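Local coordinates for SusD-like carbohydrate binding protein (Bacteroides vulgatus, PDB 3LEW) that probably binds carbohydrate at the outer membrane of the bacterium, as a member of the SusD family of nutrient-binding proteins, at residues 145-150 and 482-487; 131-136 and 172-177. All coordinates share one frame; numbering follows the deposited sequence. Where two conformers were deposited one is given.

Contact 1 of 2, residues 145-150 and 482-487; sequences DAVCAP and NLYKDH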
loop_
_atom_site.group_PDB
_atom_site.type_symbol
_atom_site.label_atom_id
_atom_site.label_comp_id
_atom_site.label_asym_id
_atom_site.label_seq_id
_atom_site.Cartn_x
_atom_site.Cartn_y
_atom_site.Cartn_z
ATOM N N ASP A 145 9.527 1.047 -21.798
ATOM C CA ASP A 145 10.810 1.711 -21.826
ATOM C C ASP A 145 10.727 3.104 -21.193
ATOM O O ASP A 145 11.685 3.853 -21.240
ATOM C CB ASP A 145 11.283 1.790 -23.255
ATOM C CG ASP A 145 11.557 0.406 -23.845
ATOM O OD1 ASP A 145 12.023 -0.490 -23.100
ATOM O OD2 ASP A 145 11.305 0.196 -25.044
ATOM N N ALA A 146 9.584 3.453 -20.620
ATOM C CA ALA A 146 9.427 4.775 -20.008
ATOM C C ALA A 146 10.379 4.996 -18.854
ATOM O O ALA A 146 10.666 4.068 -18.086
ATOM C CB ALA A 146 7.943 4.958 -19.468
ATOM N N VAL A 147 10.766 6.244 -18.633
ATOM C CA VAL A 147 11.622 6.556 -17.517
ATOM C C VAL A 147 10.966 6.176 -16.191
ATOM O O VAL A 147 9.749 6.325 -16.020
ATOM C CB VAL A 147 11.978 8.050 -17.519
ATOM C CG1 VAL A 147 10.729 8.901 -17.205
ATOM C CG2 VAL A 147 13.127 8.312 -16.567
ATOM N N CYS A 148 11.766 5.722 -15.237
ATOM C CA CYS A 148 11.276 5.425 -13.888
ATOM C C CYS A 148 12.177 6.097 -12.836
ATOM O O CYS A 148 11.840 7.172 -12.343
ATOM C CB CYS A 148 11.160 3.931 -13.692
ATOM S SG CYS A 148 10.488 3.466 -12.078
ATOM N N ALA A 149 13.334 5.506 -12.534
ATOM C CA ALA A 149 14.165 5.983 -11.417
ATOM C C ALA A 149 15.558 5.350 -11.537
ATOM O O ALA A 149 15.700 4.310 -12.156
ATOM C CB ALA A 149 13.495 5.622 -10.049
ATOM N N PRO A 150 16.570 5.982 -10.950
ATOM C CA PRO A 150 17.927 5.412 -10.970
ATOM C C PRO A 150 18.028 4.177 -10.095
ATOM O O PRO A 150 17.339 4.089 -9.057
ATOM C CB PRO A 150 18.807 6.546 -10.424
ATOM C CG PRO A 150 17.899 7.680 -10.081
ATOM C CD PRO A 150 16.502 7.330 -10.339
ATOM N N ASN A 482 22.663 13.704 -15.219
ATOM C CA ASN A 482 22.445 12.662 -16.228
ATOM C C ASN A 482 21.090 11.935 -16.138
ATOM O O ASN A 482 20.877 10.895 -16.790
ATOM C CB ASN A 482 23.553 11.639 -16.069
ATOM C CG ASN A 482 24.951 12.252 -16.268
ATOM O OD1 ASN A 482 25.807 12.132 -15.392
ATOM N ND2 ASN A 482 25.156 12.930 -17.369
ATOM N N LEU A 483 20.195 12.464 -15.297
ATOM C CA LEU A 483 18.973 11.783 -14.927
ATOM C C LEU A 483 18.188 11.220 -16.119
ATOM O O LEU A 483 17.749 10.066 -16.083
ATOM C CB LEU A 483 18.089 12.761 -14.141
ATOM C CG LEU A 483 16.786 12.256 -13.564
ATOM C CD1 LEU A 483 16.996 11.076 -12.622
ATOM C CD2 LEU A 483 16.081 13.455 -12.870
ATOM N N TYR A 484 18.010 12.043 -17.171
ATOM C CA TYR A 484 17.147 11.694 -18.302
ATOM C C TYR A 484 17.951 11.338 -19.544
ATOM O O TYR A 484 17.444 11.426 -20.670
ATOM C CB TYR A 484 16.196 12.862 -18.629
ATOM C CG TYR A 484 15.247 13.172 -17.503
ATOM C CD1 TYR A 484 14.335 12.224 -17.074
ATOM C CD2 TYR A 484 15.288 14.396 -16.825
ATOM C CE1 TYR A 484 13.455 12.486 -16.015
ATOM C CE2 TYR A 484 14.410 14.675 -15.751
ATOM C CZ TYR A 484 13.518 13.721 -15.352
ATOM O OH TYR A 484 12.638 13.994 -14.308
ATOM N N LYS A 485 19.207 10.966 -19.352
ATOM C CA LYS A 485 20.069 10.656 -20.470
ATOM C C LYS A 485 19.601 9.454 -21.313
ATOM O O LYS A 485 19.681 9.517 -22.562
ATOM C CB LYS A 485 21.484 10.400 -19.981
ATOM C CG LYS A 485 22.505 10.310 -21.089
ATOM C CD LYS A 485 23.874 9.913 -20.508
ATOM C CE LYS A 485 24.938 9.757 -21.597
ATOM N NZ LYS A 485 26.193 9.131 -21.053
ATOM N N ASP A 486 19.168 8.386 -20.659
ATOM C CA ASP A 486 18.819 7.144 -21.346
ATOM C C ASP A 486 17.321 7.081 -21.673
ATOM O O ASP A 486 16.924 6.495 -22.695
ATOM C CB ASP A 486 19.233 5.930 -20.531
ATOM C CG ASP A 486 20.736 5.793 -20.398
ATOM O OD1 ASP A 486 21.476 6.305 -21.253
ATOM O OD2 ASP A 486 21.166 5.170 -19.427
ATOM N N HIS A 487 16.501 7.652 -20.790
ATOM C CA HIS A 487 15.036 7.646 -20.941
ATOM C C HIS A 487 14.536 9.045 -20.636
ATOM O O HIS A 487 14.731 9.551 -19.538
ATOM C CB HIS A 487 14.433 6.622 -19.988
ATOM C CG HIS A 487 14.981 5.247 -20.195
ATOM N ND1 HIS A 487 14.701 4.500 -21.327
ATOM C CD2 HIS A 487 15.858 4.510 -19.458
ATOM C CE1 HIS A 487 15.375 3.358 -21.267
ATOM N NE2 HIS A 487 16.087 3.341 -20.146
#
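The first torsion of V147 (chi1 68°) sets CG1 between N and C and leaves CG2 trans to N, which carries that methyl to H487, while the first torsion of H487 (chi1 -57°) carries its ring toward the D145 carbonyl; here a classic beta bulge meets a C-terminal loop. In the bulge C148 and A149 together oppose the single residue S168, and the short 147-149 strand that contains it pairs antiparallel with 168-169. The loop 482-487 follows helix 474-479 and opens with a type I turn from N482 to K485, closed by K485 N to N482 O at 3.1 Å.

The side chains of V147 and H487 pass alongside, running opposite ways, CB to CB 3.8 Å. V147 CG2 also lies 3.6 Å from H487 O, so the methyl fits against the backbone as well as the side chain. Beyond it the same methyl reaches the edge of the Y484 ring, near the ring plane, with CG2 to CD1 at 4.1 Å. The tyrosine is braced from its own segment: L483 CG sits over the centre of one ring face, 3.9 Å above it, and H487 O lies in plane at the edge. Its hydroxyl is hydrogen-bonded to E477 of the preceding helix, fixing the far end of the ring.

Farther along, P150 and L483 make a looser apolar contact, and W87 of helix 81-103 and E476 also touch the proline. The link is therefore mostly van der Waals packing, with the loop tied to the 168-169 side by a backbone bond between L483 and A167. At the D145 end, the carbonyl O approaches H487 ND1 to 3.1 Å obliquely to the imidazole, at an angle too poor for a hydrogen bond.

Contact 2 of 2, residues 131-136 and 172-177; sequences HLASCY and EVYAQS
A133 points its methyl straight at the face of the Y174 ring: CB lies 3.5 Å from the ring centroid and only 2° off the normal, a CH-pi contact centred on the aromatic system. All six ring carbons are consequently at nearly the same distance from that methyl. The ring lies flat against the helix that carries A133, and its hydroxyl end extends past the alanine to S134, where OH is 3.4 Å from CA and 3.5 Å from CB. This last approach is to carbon; the serine hydroxyl turns back to L130 O one helical turn earlier, so its polar end is satisfied within its own helix.

V173 comes to the alanine beside the tyrosine. Its CG1, anti to the backbone N (chi1 177°), meets A133 CB at 3.7 Å and also grazes L132 CB. The small alanine is thus shared by an aromatic face and an aliphatic branch, and its size lets the backbones come near: A133 and V173 have their CA atoms 5.6 Å apart. A leucine in place of Y174 would probably lose the flat surface over the A133 methyl and leave the S134 backbone without the hydroxyl end that now packs on it.

The five touching residues are all buried. Locally the helices 111-135 and 170-187 run roughly antiparallel, at 146° with 8.6 Å between axes, a close helix pair in keeping with the TPR-like helical architecture of SusD proteins. Y215 of helix 202-215 touches both Y174 and S134, closing one flank, while W87, Y91 and I94 of helix 81-103 pack on L132. Strand 147-149 lies next to the pair, after the C-terminal end of helix 111-135.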
loop_
_atom_site.group_PDB
_atom_site.type_symbol
_atom_site.label_atom_id
_atom_site.label_comp_id
_atom_site.label_asym_id
_atom_site.label_seq_id
_atom_site.Cartn_x
_atom_site.Cartn_y
_atom_site.Cartn_z
ATOM N N HIS A 131 8.304 -0.328 -4.993
ATOM C CA HIS A 131 7.668 0.968 -4.755
ATOM C C HIS A 131 7.916 1.969 -5.893
ATOM O O HIS A 131 6.977 2.589 -6.442
ATOM C CB HIS A 131 8.161 1.568 -3.458
ATOM C CG HIS A 131 7.633 2.951 -3.207
ATOM N ND1 HIS A 131 6.294 3.209 -2.966
ATOM C CD2 HIS A 131 8.266 4.148 -3.148
ATOM C CE1 HIS A 131 6.121 4.516 -2.808
ATOM N NE2 HIS A 131 7.306 5.107 -2.893
ATOM N N LEU A 132 9.184 2.092 -6.281
ATOM C CA LEU A 132 9.557 3.011 -7.347
ATOM C C LEU A 132 8.896 2.601 -8.654
ATOM O O LEU A 132 8.242 3.448 -9.322
ATOM C CB LEU A 132 11.084 3.109 -7.469
ATOM C CG LEU A 132 11.785 3.815 -6.299
ATOM C CD1 LEU A 132 13.337 3.526 -6.272
ATOM C CD2 LEU A 132 11.531 5.326 -6.296
ATOM N N ALA A 133 8.988 1.315 -9.018
ATOM C CA ALA A 133 8.451 0.833 -10.280
ATOM C C ALA A 133 6.937 1.021 -10.398
ATOM O O ALA A 133 6.430 1.353 -11.453
ATOM C CB ALA A 133 8.783 -0.651 -10.468
ATOM N N SER A 134 6.233 0.779 -9.299
ATOM C CA SER A 134 4.758 0.770 -9.310
ATOM C C SER A 134 4.107 2.132 -9.193
ATOM O O SER A 134 2.905 2.234 -9.476
ATOM C CB SER A 134 4.218 -0.171 -8.217
ATOM O OG SER A 134 4.596 0.220 -6.902
ATOM N N CYS A 135 4.832 3.173 -8.760
ATOM C CA CYS A 135 4.311 4.516 -8.488
ATOM C C CYS A 135 4.855 5.642 -9.394
ATOM O O CYS A 135 4.253 6.677 -9.504
ATOM C CB CYS A 135 4.681 4.912 -7.057
ATOM S SG CYS A 135 3.801 3.994 -5.783
ATOM N N TYR A 136 6.053 5.459 -9.957
ATOM C CA TYR A 136 6.759 6.531 -10.691
ATOM C C TYR A 136 6.685 6.445 -12.225
ATOM O O TYR A 136 7.305 7.269 -12.948
ATOM C CB TYR A 136 8.239 6.585 -10.250
ATOM C CG TYR A 136 8.455 7.174 -8.878
ATOM C CD1 TYR A 136 8.077 6.481 -7.707
ATOM C CD2 TYR A 136 8.940 8.455 -8.735
ATOM C CE1 TYR A 136 8.247 7.025 -6.411
ATOM C CE2 TYR A 136 9.100 9.013 -7.466
ATOM C CZ TYR A 136 8.733 8.289 -6.309
ATOM O OH TYR A 136 8.933 8.866 -5.120
ATOM N N GLU A 172 13.057 -2.066 -16.403
ATOM C CA GLU A 172 14.326 -2.349 -15.730
ATOM C C GLU A 172 14.206 -2.311 -14.199
ATOM O O GLU A 172 14.812 -3.133 -13.505
ATOM C CB GLU A 172 15.407 -1.390 -16.200
ATOM C CG GLU A 172 15.852 -1.643 -17.613
ATOM C CD GLU A 172 16.722 -0.553 -18.219
ATOM O OE1 GLU A 172 16.666 0.614 -17.753
ATOM O OE2 GLU A 172 17.398 -0.881 -19.231
ATOM N N VAL A 173 13.412 -1.389 -13.672
ATOM C CA VAL A 173 13.235 -1.285 -12.233
ATOM C C VAL A 173 12.416 -2.464 -11.738
ATOM O O VAL A 173 12.739 -3.058 -10.683
ATOM C CB VAL A 173 12.659 0.061 -11.796
ATOM C CG1 VAL A 173 12.423 0.094 -10.295
ATOM C CG2 VAL A 173 13.610 1.193 -12.196
ATOM N N TYR A 174 11.349 -2.811 -12.463
ATOM C CA TYR A 174 10.640 -4.072 -12.134
ATOM C C TYR A 174 11.594 -5.292 -12.146
ATOM O O TYR A 174 11.539 -6.123 -11.237
ATOM C CB TYR A 174 9.412 -4.297 -13.025
ATOM C CG TYR A 174 8.128 -3.668 -12.520
ATOM C CD1 TYR A 174 7.558 -4.060 -11.306
ATOM C CD2 TYR A 174 7.448 -2.748 -13.299
ATOM C CE1 TYR A 174 6.393 -3.503 -10.836
ATOM C CE2 TYR A 174 6.259 -2.174 -12.841
ATOM C CZ TYR A 174 5.729 -2.586 -11.626
ATOM O OH TYR A 174 4.556 -2.055 -11.148
ATOM N N ALA A 175 12.459 -5.420 -13.156
ATOM C CA ALA A 175 13.354 -6.554 -13.265
ATOM C C ALA A 175 14.346 -6.589 -12.078
ATOM O O ALA A 175 14.679 -7.651 -11.566
ATOM C CB ALA A 175 14.105 -6.561 -14.626
ATOM N N GLN A 176 14.797 -5.403 -11.661
ATOM C CA GLN A 176 15.698 -5.263 -10.517
ATOM C C GLN A 176 14.997 -5.731 -9.247
ATOM O O GLN A 176 15.562 -6.500 -8.491
ATOM C CB GLN A 176 16.153 -3.793 -10.355
ATOM C CG GLN A 176 17.149 -3.542 -9.206
ATOM C CD GLN A 176 18.461 -4.244 -9.444
ATOM O OE1 GLN A 176 19.045 -4.120 -10.533
ATOM N NE2 GLN A 176 18.937 -5.006 -8.454
ATOM N N SER A 177 13.757 -5.321 -9.054
ATOM C CA SER A 177 12.987 -5.746 -7.877
ATOM C C SER A 177 12.856 -7.263 -7.820
ATOM O O SER A 177 13.203 -7.923 -6.809
ATOM C CB SER A 177 11.605 -5.106 -7.916
ATOM O OG SER A 177 10.790 -5.532 -6.843
#

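In the fold
From the N terminus the chain first passes 131-136 at the end of helix 111-135, then 145-150 on the short strand, and then 172-177 near the start of helix 170-187. There contact 2 closes a loop of 35 residues that contains the strand. Contact 1 spans 331 residues between its segments and closes when 482-487 returns from the C-terminal region, so the two closures cross rather than nest. Their centres lie 12 Å apart and they touch directly, C148 against L132 and A133, A149 against V173, and H487 against E172. Together they tie the N-terminal helices to the C-terminal loop through the bulged strand.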